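Local coordinates for homoserine kinase (Cytophaga hutchinsonii, PDB 4P52), which probably catalyses the ATP-dependent phosphorylation of L-homoserine to O-phospho-L-homoserine in threonine biosynthesis, at residues D50-E55 with S116-S121; G76-D81 with L108-P113; S88-R93 with A127-I132; Q102-E107 with N133-N138; F148-E153 with D163-C168. One frame throughout, in Å; residues are numbered along the deposited sequence.

Contact 1. Residues D50-E55 with S116-S121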
# COMPACT_ATOMS: atom_id res chain seq x y z
N ASP A 50 -18.68 2.01 15.95
CA ASP A 50 -19.50 1.64 17.12
C ASP A 50 -20.96 1.43 16.74
O ASP A 50 -21.60 0.53 17.30
CB ASP A 50 -19.46 2.73 18.20
CG ASP A 50 -18.10 2.86 18.89
OD1 ASP A 50 -17.19 2.00 18.71
OD2 ASP A 50 -17.94 3.87 19.63
N ASN A 51 -21.48 2.26 15.82
CA ASN A 51 -22.89 2.30 15.43
C ASN A 51 -23.00 2.75 13.99
O ASN A 51 -22.17 3.51 13.53
CB ASN A 51 -23.66 3.32 16.26
CG ASN A 51 -23.69 2.96 17.72
OD1 ASN A 51 -24.47 2.09 18.13
ND2 ASN A 51 -22.82 3.60 18.50
N PRO A 52 -24.04 2.29 13.28
CA PRO A 52 -25.00 1.35 13.84
C PRO A 52 -24.53 -0.11 13.66
O PRO A 52 -23.31 -0.37 13.62
CB PRO A 52 -26.27 1.67 13.06
CG PRO A 52 -25.79 2.14 11.72
CD PRO A 52 -24.41 2.76 11.94
N GLY A 53 -25.46 -1.06 13.57
CA GLY A 53 -25.09 -2.47 13.50
C GLY A 53 -26.35 -3.32 13.43
O GLY A 53 -27.45 -2.78 13.36
N ASP A 54 -26.21 -4.63 13.45
CA ASP A 54 -27.37 -5.49 13.50
C ASP A 54 -27.35 -6.39 14.71
O ASP A 54 -26.30 -6.64 15.28
CB ASP A 54 -27.41 -6.32 12.24
CG ASP A 54 -27.97 -5.54 11.08
OD1 ASP A 54 -28.74 -4.58 11.35
OD2 ASP A 54 -27.65 -5.86 9.92
N GLU A 55 -28.52 -6.89 15.10
CA GLU A 55 -28.63 -7.83 16.21
C GLU A 55 -29.21 -9.16 15.76
O GLU A 55 -30.17 -9.19 14.98
CB GLU A 55 -29.49 -7.24 17.33
CG GLU A 55 -28.88 -6.01 17.96
CD GLU A 55 -29.78 -5.36 19.01
OE1 GLU A 55 -30.97 -5.76 19.15
OE2 GLU A 55 -29.28 -4.44 19.71
N SER A 116 -26.80 0.61 2.49
CA SER A 116 -26.45 1.93 2.93
C SER A 116 -24.97 2.23 2.71
O SER A 116 -24.53 3.38 2.92
CB SER A 116 -26.79 2.06 4.42
OG SER A 116 -26.02 1.11 5.15
N GLY A 117 -24.20 1.22 2.28
CA GLY A 117 -22.76 1.34 2.19
C GLY A 117 -22.08 1.16 3.54
O GLY A 117 -20.92 1.57 3.73
N LEU A 118 -22.78 0.53 4.50
CA LEU A 118 -22.22 0.36 5.84
C LEU A 118 -22.01 -1.08 6.25
O LEU A 118 -21.81 -1.35 7.42
CB LEU A 118 -23.08 1.06 6.88
CG LEU A 118 -23.10 2.57 6.79
CD1 LEU A 118 -24.15 3.11 7.74
CD2 LEU A 118 -21.74 3.12 7.15
N GLY A 119 -22.03 -2.00 5.29
CA GLY A 119 -21.76 -3.42 5.55
C GLY A 119 -22.92 -4.10 6.27
O GLY A 119 -22.73 -4.79 7.29
N SER A 120 -24.13 -3.91 5.73
CA SER A 120 -25.35 -4.33 6.39
C SER A 120 -25.50 -5.84 6.38
O SER A 120 -25.76 -6.47 7.42
CB SER A 120 -26.56 -3.67 5.74
OG SER A 120 -27.72 -3.87 6.53
N SER A 121 -25.33 -6.42 5.21
CA SER A 121 -25.40 -7.85 5.07
C SER A 121 -24.30 -8.55 5.89
O SER A 121 -24.54 -9.58 6.51
CB SER A 121 -25.32 -8.22 3.61
OG SER A 121 -26.00 -9.45 3.43
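Two different first torsions turn Asp54 and Ser120 toward a common partner, Lys110: CG of Asp54 stands anti to its own carbonyl carbon (chi1 -80°), while OG of Ser120 is turned anti to its backbone nitrogen (chi1 -169°). The setting is strand 52-61 against the glycine-rich loop of a GHMP kinase, whose sequence here, Ser-Gly-Leu-Gly-Ser-Ser, runs into the first turn of helix 120-135; in relatives this loop wraps the ATP phosphates, and it probably does so here. Gly117 and Gly119 both have positive phi, and Gly119 takes the N-cap position of that helix. OD2 of Asp54 and the backbone O of Ser120 are both acceptors and do not bond each other; NZ of Lys110 binds OD2 and the hydroxyl of Ser120. OD2 also has a hydrogen bond with Ser124, and OD1 accepts a hydrogen bond from the backbone N of Lys111, which helps fix the carboxylate's rotation. Near the corner of the chain the contact turns apolar. Pro52, preceded by a cis peptide, meets the leucine of the loop, CD of Pro52 lying 4.2 Å from CD1 of Leu118.

Contact 2. Residues G76-D81 with L108-P113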
# COMPACT_ATOMS: atom_id res chain seq x y z
N GLY A 76 -39.86 -5.90 5.22
CA GLY A 76 -40.06 -7.21 4.57
C GLY A 76 -39.19 -7.46 3.36
O GLY A 76 -39.53 -8.31 2.52
N ARG A 77 -38.07 -6.75 3.25
CA ARG A 77 -37.22 -6.83 2.06
C ARG A 77 -36.31 -8.07 2.04
O ARG A 77 -35.90 -8.51 0.96
CB ARG A 77 -36.39 -5.56 1.91
CG ARG A 77 -37.19 -4.32 1.52
CD ARG A 77 -36.28 -3.11 1.38
NE ARG A 77 -35.19 -3.35 0.43
CZ ARG A 77 -34.13 -2.56 0.26
NH1 ARG A 77 -33.99 -1.46 0.99
NH2 ARG A 77 -33.20 -2.88 -0.63
N LEU A 78 -36.02 -8.64 3.21
CA LEU A 78 -35.08 -9.76 3.31
C LEU A 78 -35.75 -11.12 3.17
O LEU A 78 -36.89 -11.30 3.64
CB LEU A 78 -34.33 -9.72 4.64
CG LEU A 78 -33.23 -8.66 4.81
CD1 LEU A 78 -32.78 -8.67 6.28
CD2 LEU A 78 -32.07 -8.84 3.84
N PRO A 79 -35.03 -12.09 2.57
CA PRO A 79 -35.54 -13.48 2.39
C PRO A 79 -35.89 -14.20 3.71
O PRO A 79 -35.02 -14.41 4.56
CB PRO A 79 -34.41 -14.20 1.64
CG PRO A 79 -33.21 -13.30 1.73
CD PRO A 79 -33.71 -11.89 1.94
N LYS A 80 -37.15 -14.58 3.87
CA LYS A 80 -37.59 -15.34 5.04
C LYS A 80 -37.19 -16.83 4.93
O LYS A 80 -37.11 -17.52 5.94
CB LYS A 80 -39.11 -15.17 5.25
CG LYS A 80 -39.58 -13.79 5.74
CD LYS A 80 -39.61 -13.68 7.28
CE LYS A 80 -40.55 -12.58 7.82
NZ LYS A 80 -40.65 -12.50 9.32
N ASP A 81 -36.92 -17.31 3.72
CA ASP A 81 -36.55 -18.70 3.48
C ASP A 81 -35.10 -18.96 3.90
O ASP A 81 -34.18 -18.26 3.46
CB ASP A 81 -36.76 -19.04 1.99
CG ASP A 81 -36.48 -20.51 1.64
OD1 ASP A 81 -35.36 -21.02 1.92
OD2 ASP A 81 -37.37 -21.16 1.05
N LEU A 108 -33.94 -11.93 13.68
CA LEU A 108 -32.97 -10.94 13.21
C LEU A 108 -33.52 -9.53 13.32
O LEU A 108 -34.61 -9.25 12.85
CB LEU A 108 -32.56 -11.25 11.77
CG LEU A 108 -31.89 -10.13 10.96
CD1 LEU A 108 -30.57 -9.62 11.55
CD2 LEU A 108 -31.66 -10.61 9.52
N THR A 109 -32.76 -8.63 13.94
CA THR A 109 -33.15 -7.24 14.05
C THR A 109 -32.18 -6.33 13.33
O THR A 109 -31.04 -6.16 13.76
CB THR A 109 -33.17 -6.77 15.52
OG1 THR A 109 -33.83 -7.75 16.34
CG2 THR A 109 -33.87 -5.43 15.64
N LYS A 110 -32.63 -5.74 12.23
CA LYS A 110 -31.87 -4.68 11.55
C LYS A 110 -31.97 -3.39 12.33
O LYS A 110 -33.07 -2.85 12.53
CB LYS A 110 -32.37 -4.45 10.12
CG LYS A 110 -32.32 -5.69 9.24
CD LYS A 110 -30.90 -6.17 9.00
CE LYS A 110 -30.14 -5.22 8.09
NZ LYS A 110 -28.88 -5.82 7.57
N LYS A 111 -30.82 -2.90 12.76
CA LYS A 111 -30.71 -1.64 13.47
C LYS A 111 -29.97 -0.67 12.57
O LYS A 111 -29.40 0.32 13.02
CB LYS A 111 -29.97 -1.83 14.81
CG LYS A 111 -30.68 -2.74 15.80
CD LYS A 111 -31.43 -1.97 16.89
CE LYS A 111 -30.47 -1.50 17.98
NZ LYS A 111 -31.16 -1.38 19.29
N MSE A 112 -29.97 -0.98 11.28
CA MSE A 112 -29.30 -0.17 10.27
C MSE A 112 -29.96 -0.44 8.96
O MSE A 112 -30.50 -1.53 8.76
CB MSE A 112 -27.82 -0.56 10.18
CG MSE A 112 -27.59 -1.99 9.71
SE MSE A 112 -25.64 -2.36 9.67
CE MSE A 112 -25.09 -1.04 8.32
N PRO A 113 -29.90 0.53 8.04
CA PRO A 113 -30.59 0.40 6.75
C PRO A 113 -29.83 -0.44 5.72
O PRO A 113 -28.60 -0.45 5.71
CB PRO A 113 -30.72 1.85 6.29
CG PRO A 113 -29.62 2.59 6.99
CD PRO A 113 -29.10 1.77 8.13
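NZ of Lys110, whose aliphatic chain packs against Leu78, is gripped at its far end by two groups, the carboxylate of Asp54 in a salt bridge and the hydroxyl of Ser120 in a probable hydrogen bond. A third, weak bond goes to Ser124. On the way there the lysine chain is bent at both chi2 (-65°) and chi3 (-71°), and it presents CD to the loop 76-81. Leu78 makes use of that surface with a single methyl. Its CD1 sits 4.1 Å from CD of Lys110 and, as the other half of the same touch, CD1 of Leu78 is 3.9 Å from CD2 of Leu108. The leucine crosses each of these side chains at about a right angle, so one methyl is shared by two neighbours projecting from the same face of the strand. Leu114 also touches Leu78, while Leu108 continues inward to Val56 and Ser124. The contact is thus greasy towards the loop and ionic towards the interior. This is the C-terminal part of strand 103-110 in the GHMP kinase N-terminal domain, which leads on to the glycine-rich loop that probably binds the ATP phosphates.

Contact 3. Residues S88-R93 with A127-I132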
# COMPACT_ATOMS: atom_id res chain seq x y z
N SER A 88 -28.96 -17.65 8.07
CA SER A 88 -29.28 -19.07 8.18
C SER A 88 -28.33 -19.97 7.37
O SER A 88 -27.98 -21.07 7.82
CB SER A 88 -30.75 -19.33 7.86
OG SER A 88 -31.19 -18.54 6.78
N ILE A 89 -27.89 -19.49 6.20
CA ILE A 89 -26.95 -20.26 5.37
C ILE A 89 -25.64 -20.42 6.14
O ILE A 89 -25.13 -21.53 6.26
CB ILE A 89 -26.71 -19.62 3.97
CG1 ILE A 89 -27.98 -19.73 3.10
CG2 ILE A 89 -25.52 -20.28 3.25
CD1 ILE A 89 -27.99 -18.78 1.91
N SER A 90 -25.13 -19.32 6.68
CA SER A 90 -23.91 -19.33 7.48
C SER A 90 -23.93 -20.30 8.65
O SER A 90 -22.97 -21.07 8.85
CB SER A 90 -23.69 -17.95 8.05
OG SER A 90 -23.69 -17.01 7.00
N ILE A 91 -25.01 -20.23 9.42
CA ILE A 91 -25.17 -21.03 10.62
C ILE A 91 -25.34 -22.50 10.24
O ILE A 91 -24.77 -23.39 10.88
CB ILE A 91 -26.37 -20.53 11.44
CG1 ILE A 91 -26.07 -19.12 11.97
CG2 ILE A 91 -26.73 -21.51 12.55
CD1 ILE A 91 -27.26 -18.45 12.62
N LEU A 92 -26.11 -22.75 9.18
CA LEU A 92 -26.28 -24.12 8.71
C LEU A 92 -24.95 -24.76 8.32
O LEU A 92 -24.70 -25.92 8.65
CB LEU A 92 -27.30 -24.19 7.57
CG LEU A 92 -27.78 -25.59 7.12
CD1 LEU A 92 -28.30 -26.50 8.25
CD2 LEU A 92 -28.79 -25.44 5.99
N ARG A 93 -24.09 -23.97 7.65
CA ARG A 93 -22.79 -24.46 7.20
C ARG A 93 -21.89 -24.72 8.37
O ARG A 93 -21.14 -25.70 8.38
CB ARG A 93 -22.10 -23.50 6.23
CG ARG A 93 -22.79 -23.35 4.87
CD ARG A 93 -22.93 -24.65 4.07
NE ARG A 93 -21.64 -25.23 3.68
CZ ARG A 93 -20.80 -24.72 2.77
NH1 ARG A 93 -21.10 -23.58 2.14
NH2 ARG A 93 -19.66 -25.33 2.50
N ALA A 127 -22.93 -11.46 13.00
CA ALA A 127 -23.74 -11.66 14.18
C ALA A 127 -24.22 -13.12 14.33
O ALA A 127 -24.05 -13.71 15.42
CB ALA A 127 -24.91 -10.70 14.21
N GLY A 128 -24.74 -13.71 13.26
CA GLY A 128 -25.19 -15.10 13.33
C GLY A 128 -24.10 -16.10 13.66
O GLY A 128 -24.29 -17.01 14.48
N VAL A 129 -22.94 -15.93 13.04
CA VAL A 129 -21.86 -16.92 13.16
C VAL A 129 -21.20 -16.82 14.53
O VAL A 129 -20.96 -17.84 15.21
CB VAL A 129 -20.82 -16.73 12.04
CG1 VAL A 129 -19.66 -17.68 12.25
CG2 VAL A 129 -21.46 -17.02 10.70
N TYR A 130 -20.94 -15.59 14.96
CA TYR A 130 -20.47 -15.33 16.28
C TYR A 130 -21.42 -15.92 17.28
O TYR A 130 -20.99 -16.60 18.20
CB TYR A 130 -20.39 -13.84 16.50
CG TYR A 130 -19.57 -13.46 17.68
CD1 TYR A 130 -18.18 -13.39 17.57
CD2 TYR A 130 -20.18 -13.16 18.90
CE1 TYR A 130 -17.39 -13.01 18.67
CE2 TYR A 130 -19.41 -12.80 20.01
CZ TYR A 130 -18.01 -12.73 19.88
OH TYR A 130 -17.24 -12.36 20.95
N ALA A 131 -22.72 -15.66 17.09
CA ALA A 131 -23.76 -16.13 18.00
C ALA A 131 -23.74 -17.63 18.16
O ALA A 131 -23.67 -18.12 19.30
CB ALA A 131 -25.14 -15.68 17.56
N ILE A 132 -23.78 -18.37 17.04
CA ILE A 132 -23.90 -19.83 17.08
C ILE A 132 -22.68 -20.44 17.76
O ILE A 132 -22.79 -21.40 18.54
CB ILE A 132 -24.17 -20.46 15.69
CG1 ILE A 132 -24.55 -21.93 15.81
CG2 ILE A 132 -22.98 -20.33 14.75
CD1 ILE A 132 -25.86 -22.17 16.54
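Helices 88-93 and 127-132 run in roughly the same direction, their short axes 8.7 Å apart at closest approach with a crossing angle of -32°, and the nearest alpha carbons are those of Ile91 and Val129. Ile91 does most of the work. Its CG2 lies 3.9 Å from CG1 of Ile132, the two branched side chains meeting at a slant. The other branch goes to the backbone: CG1 of Ile91 lies 3.7 Å from O of Gly128, and the terminal CD1 of Ile91 comes 4.0 Å from CA of Gly128. A beta carbon on Gly128 would point toward Ile91, so the bare glycine lets that methyl lie on the backbone. The touched carbonyl is already used within its helix, accepting a hydrogen bond from the N of Ile132. Ile132 turns CG1 anti to its backbone N (chi1 -169°), which swings that branch across to Ile91. Next to them along each helix, CB of Ser90 meets CG2 of Val129 at 3.6 Å; the hydroxyl of Ser90 is occupied by O of Thr86 in its own helix. Beneath both helices lies the sheet, where Leu58 touches Ile91 and Ile132. Replacing Ile91 by an alanine would probably open a gap over Gly128 and leave Ile132 without its partner across the helices. No hydrogen bond or ion pair joins the two segments: across them the contact is apolar packing, and the carbonyl of Gly128 and the hydroxyl of Ser90 are satisfied inside their own helices.

Contact 4. Residues Q102-E107 with N133-N138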
# COMPACT_ATOMS: atom_id res chain seq x y z
N GLN A 102 -28.55 -29.86 15.44
CA GLN A 102 -29.17 -29.00 16.42
C GLN A 102 -30.15 -28.06 15.73
O GLN A 102 -29.78 -27.41 14.75
CB GLN A 102 -28.09 -28.23 17.20
CG GLN A 102 -28.64 -27.14 18.10
CD GLN A 102 -29.44 -27.69 19.25
OE1 GLN A 102 -28.91 -28.41 20.07
NE2 GLN A 102 -30.72 -27.33 19.32
N GLY A 103 -31.38 -27.99 16.23
CA GLY A 103 -32.36 -27.02 15.76
C GLY A 103 -32.03 -25.62 16.27
O GLY A 103 -31.61 -25.45 17.43
N ILE A 104 -32.21 -24.62 15.40
CA ILE A 104 -31.92 -23.25 15.74
C ILE A 104 -33.01 -22.36 15.17
O ILE A 104 -33.32 -22.46 13.98
CB ILE A 104 -30.59 -22.78 15.10
CG1 ILE A 104 -29.38 -23.50 15.69
CG2 ILE A 104 -30.41 -21.29 15.25
CD1 ILE A 104 -29.15 -23.31 17.18
N GLU A 105 -33.59 -21.50 16.01
CA GLU A 105 -34.45 -20.42 15.53
C GLU A 105 -33.69 -19.12 15.57
O GLU A 105 -32.97 -18.85 16.54
CB GLU A 105 -35.68 -20.27 16.38
CG GLU A 105 -36.58 -21.49 16.41
CD GLU A 105 -37.74 -21.35 17.39
OE1 GLU A 105 -37.66 -20.50 18.33
OE2 GLU A 105 -38.74 -22.09 17.23
N ILE A 106 -33.88 -18.30 14.55
CA ILE A 106 -33.20 -17.03 14.42
C ILE A 106 -34.23 -15.92 14.42
O ILE A 106 -35.18 -15.99 13.68
CB ILE A 106 -32.43 -16.96 13.08
CG1 ILE A 106 -31.41 -18.10 13.00
CG2 ILE A 106 -31.79 -15.58 12.86
CD1 ILE A 106 -30.98 -18.45 11.60
N GLU A 107 -34.03 -14.92 15.26
CA GLU A 107 -34.76 -13.67 15.17
C GLU A 107 -33.72 -12.63 14.78
O GLU A 107 -32.71 -12.48 15.46
CB GLU A 107 -35.40 -13.30 16.51
CG GLU A 107 -36.54 -14.23 16.93
CD GLU A 107 -36.83 -14.23 18.43
OE1 GLU A 107 -36.52 -13.23 19.11
OE2 GLU A 107 -37.38 -15.24 18.95
N ASN A 133 -21.52 -19.83 17.50
CA ASN A 133 -20.28 -20.33 18.05
C ASN A 133 -20.23 -20.18 19.57
O ASN A 133 -19.85 -21.10 20.30
CB ASN A 133 -19.09 -19.64 17.39
CG ASN A 133 -17.77 -20.27 17.78
OD1 ASN A 133 -17.56 -21.49 17.63
ND2 ASN A 133 -16.85 -19.43 18.27
N GLN A 134 -20.64 -19.02 20.07
CA GLN A 134 -20.62 -18.86 21.50
C GLN A 134 -21.70 -19.71 22.16
O GLN A 134 -21.43 -20.40 23.12
CB GLN A 134 -20.71 -17.40 21.91
CG GLN A 134 -20.51 -17.27 23.42
CD GLN A 134 -20.04 -15.90 23.86
OE1 GLN A 134 -19.24 -15.26 23.17
NE2 GLN A 134 -20.55 -15.43 25.01
N LEU A 135 -22.91 -19.68 21.62
CA LEU A 135 -24.03 -20.46 22.16
C LEU A 135 -23.75 -21.96 22.30
O LEU A 135 -24.18 -22.58 23.26
CB LEU A 135 -25.29 -20.24 21.32
CG LEU A 135 -26.58 -20.96 21.77
CD1 LEU A 135 -27.19 -20.31 23.01
CD2 LEU A 135 -27.57 -20.92 20.63
N LEU A 136 -23.03 -22.55 21.36
CA LEU A 136 -22.74 -23.98 21.43
C LEU A 136 -21.42 -24.26 22.13
O LEU A 136 -20.84 -25.31 21.94
CB LEU A 136 -22.72 -24.59 20.02
CG LEU A 136 -24.03 -24.58 19.24
CD1 LEU A 136 -23.88 -25.40 17.98
CD2 LEU A 136 -25.19 -25.15 20.06
N GLY A 137 -20.93 -23.31 22.91
CA GLY A 137 -19.74 -23.53 23.74
C GLY A 137 -18.39 -23.27 23.12
O GLY A 137 -17.43 -23.93 23.46
N ASN A 138 -18.29 -22.32 22.19
CA ASN A 138 -16.99 -21.88 21.64
C ASN A 138 -16.10 -22.97 21.07
O ASN A 138 -14.92 -23.05 21.38
CB ASN A 138 -16.23 -21.04 22.67
CG ASN A 138 -16.95 -19.74 22.98
OD1 ASN A 138 -16.77 -18.74 22.28
ND2 ASN A 138 -17.81 -19.75 24.01
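The flat amide of Gln102 is tied to the start of the neighbouring strand through Gly103: neither face carries a side chain of 133-138, and it is the methylene behind the amide that meets Leu136, just past the helix, with CG of Gln102 lying 4.4 Å from CD2 of Leu136. The NE2 end is tied down. NE2 of Gln102 donates to O of Gly103 over 2.8 Å, nearly straight at 171°, landing on a lone pair in the carbonyl plane. That oxygen is also only 5° out of the amide plane of Gln102, which should limit how far the amide can rotate. Further along, in the strand, Ile104 reaches out with its tip, CD1 of Ile104 coming 4.5 Å from CD2 of Leu135, a light touch between methyls. What the strand meets is the closing end of helix 120-135, which finishes in a Schellman motif: N of Asn138 bonds O of Asn133 at 2.7 Å, and N of Gly137 bonds O of Gln134 at 3.0 Å. Gly137 is the C-prime residue, with positive phi (87°). Leu136, the first residue to leave helical angles, points at the strand and also packs against Leu95 and Ile100; Leu135 reaches Leu60 of the neighbouring strand, which touches Gln102 as well. Asn133 also bonds Tyr94 and Met140, its OD1 pairing with OH of the tyrosine and its ND2 with the backbone O of Met140.

Contact 5. Residues F148-E153 with D163-C168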
# COMPACT_ATOMS: atom_id res chain seq x y z
N PHE A 148 -16.85 -19.07 7.19
CA PHE A 148 -18.28 -19.32 7.24
C PHE A 148 -19.08 -18.07 6.95
O PHE A 148 -20.09 -18.12 6.26
CB PHE A 148 -18.66 -19.92 8.58
CG PHE A 148 -17.99 -21.21 8.85
CD1 PHE A 148 -18.27 -22.32 8.08
CD2 PHE A 148 -17.04 -21.31 9.86
CE1 PHE A 148 -17.64 -23.53 8.32
CE2 PHE A 148 -16.41 -22.51 10.11
CZ PHE A 148 -16.70 -23.62 9.34
N ALA A 149 -18.62 -16.94 7.47
CA ALA A 149 -19.30 -15.69 7.22
C ALA A 149 -19.16 -15.32 5.74
O ALA A 149 -20.11 -14.84 5.13
CB ALA A 149 -18.78 -14.60 8.14
N MSE A 150 -17.98 -15.59 5.16
CA MSE A 150 -17.72 -15.41 3.73
C MSE A 150 -18.61 -16.29 2.86
O MSE A 150 -19.26 -15.78 1.95
CB MSE A 150 -16.24 -15.64 3.39
CG MSE A 150 -15.20 -14.66 3.94
SE MSE A 150 -15.50 -12.80 3.34
CE MSE A 150 -14.81 -12.89 1.48
N GLU A 151 -18.64 -17.61 3.10
CA GLU A 151 -19.47 -18.54 2.30
C GLU A 151 -20.97 -18.17 2.39
O GLU A 151 -21.70 -18.21 1.39
CB GLU A 151 -19.31 -19.99 2.75
CG GLU A 151 -18.01 -20.69 2.37
CD GLU A 151 -17.74 -21.96 3.22
OE1 GLU A 151 -18.69 -22.55 3.81
OE2 GLU A 151 -16.57 -22.38 3.30
N GLY A 152 -21.40 -17.79 3.59
CA GLY A 152 -22.76 -17.30 3.81
C GLY A 152 -23.11 -16.16 2.87
O GLY A 152 -24.08 -16.26 2.11
N GLU A 153 -22.33 -15.09 2.94
CA GLU A 153 -22.46 -13.93 2.05
C GLU A 153 -22.45 -14.29 0.55
O GLU A 153 -23.25 -13.77 -0.23
CB GLU A 153 -21.29 -12.99 2.29
CG GLU A 153 -21.42 -12.11 3.49
CD GLU A 153 -21.99 -10.76 3.12
OE1 GLU A 153 -21.20 -9.88 2.68
OE2 GLU A 153 -23.22 -10.61 3.26
N ASP A 163 -13.38 -6.96 3.26
CA ASP A 163 -13.11 -5.67 3.89
C ASP A 163 -14.31 -5.12 4.65
O ASP A 163 -14.17 -4.16 5.40
CB ASP A 163 -12.54 -4.65 2.92
CG ASP A 163 -13.50 -4.26 1.81
OD1 ASP A 163 -14.63 -4.82 1.70
OD2 ASP A 163 -13.08 -3.38 1.02
N ASN A 164 -15.47 -5.75 4.49
CA ASN A 164 -16.57 -5.55 5.46
C ASN A 164 -16.58 -6.63 6.55
O ASN A 164 -16.59 -6.31 7.74
CB ASN A 164 -17.93 -5.54 4.77
CG ASN A 164 -18.11 -4.35 3.85
OD1 ASN A 164 -18.26 -4.53 2.64
ND2 ASN A 164 -18.15 -3.13 4.40
N VAL A 165 -16.54 -7.89 6.12
CA VAL A 165 -16.72 -9.02 7.01
C VAL A 165 -15.61 -9.14 8.06
O VAL A 165 -15.91 -9.29 9.24
CB VAL A 165 -16.84 -10.34 6.23
CG1 VAL A 165 -17.10 -11.48 7.19
CG2 VAL A 165 -18.01 -10.30 5.26
N ALA A 166 -14.33 -9.08 7.64
CA ALA A 166 -13.22 -9.25 8.57
C ALA A 166 -13.20 -8.22 9.72
O ALA A 166 -13.13 -8.62 10.90
CB ALA A 166 -11.87 -9.33 7.86
N PRO A 167 -13.30 -6.90 9.41
CA PRO A 167 -13.31 -5.91 10.51
C PRO A 167 -14.58 -6.01 11.37
O PRO A 167 -14.56 -5.68 12.58
CB PRO A 167 -13.24 -4.55 9.79
CG PRO A 167 -13.75 -4.82 8.42
CD PRO A 167 -13.38 -6.25 8.08
N CYS A 168 -15.67 -6.46 10.76
CA CYS A 168 -16.88 -6.65 11.48
C CYS A 168 -16.68 -7.74 12.54
O CYS A 168 -17.02 -7.56 13.72
CB CYS A 168 -18.02 -7.01 10.54
SG CYS A 168 -19.55 -7.19 11.49
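Val165 pushes both of its methyls into helix 148-153, CG1 against Ala149 and CG2 between Met150 and Glu153. The short axes of the two helices are 10.3 Å apart and run largely against each other, at 145°, and from its helix this one valine makes the contact. With CG1 anti to its backbone N (chi1 -177°), the two branches fan apart along the opposing helix: CG1 of Val165 is 3.7 Å from CB of Ala149, and CG2 of Val165 is 4.0 Å from SE of Met150, here a selenomethionine. That side chain is bent at chi2 and chi3, which curls the selenium in beside the valine. Glu153 approaches from the opposite direction, OE1 of Glu153 resting 4.1 Å from CG2 of Val165. This is plain packing of a carboxylate oxygen on a methyl; OE2 of the same group has its bond with OG of Ser121, at the start of helix 120-135. That helix also closes the valine in through Val126. The helix of Val165 kinks where Pro167 cannot donate to the preceding turn. Both helices belong to the N-terminal GHMP kinase domain, packed beside the helix that follows the glycine-rich loop. Chemically the contact is mainly apolar packing, three residues gathered round one branched side chain, with one oxygen of the Glu153 carboxylate lying on a methyl and the other bonded to a hydroxyl of helix 120-135.

Three of the five contacts use helix 120-135: contact 1 lies at its start, contact 3 in its middle and contact 4 at its end, with contacts 1 and 4 about 22 Å apart between centres and contacts 3 and 4 only about 8 Å. Contact 5 touches the same helix at Ser121. Contact 2 adjoins contact 1 through the Lys110 cluster and shares strand 103-110 with contact 4, beside strand 52-61 in the same sheet. Contacts 1 to 4 interleave or nest along the chain; contact 5 follows them in series, meeting contact 3 where Ser90 packs on Gly152 and through a poorly ordered Arg93-Glu151 salt bridge. This is consistent with one N-terminal domain joining sheet, helices and probable phosphate loop.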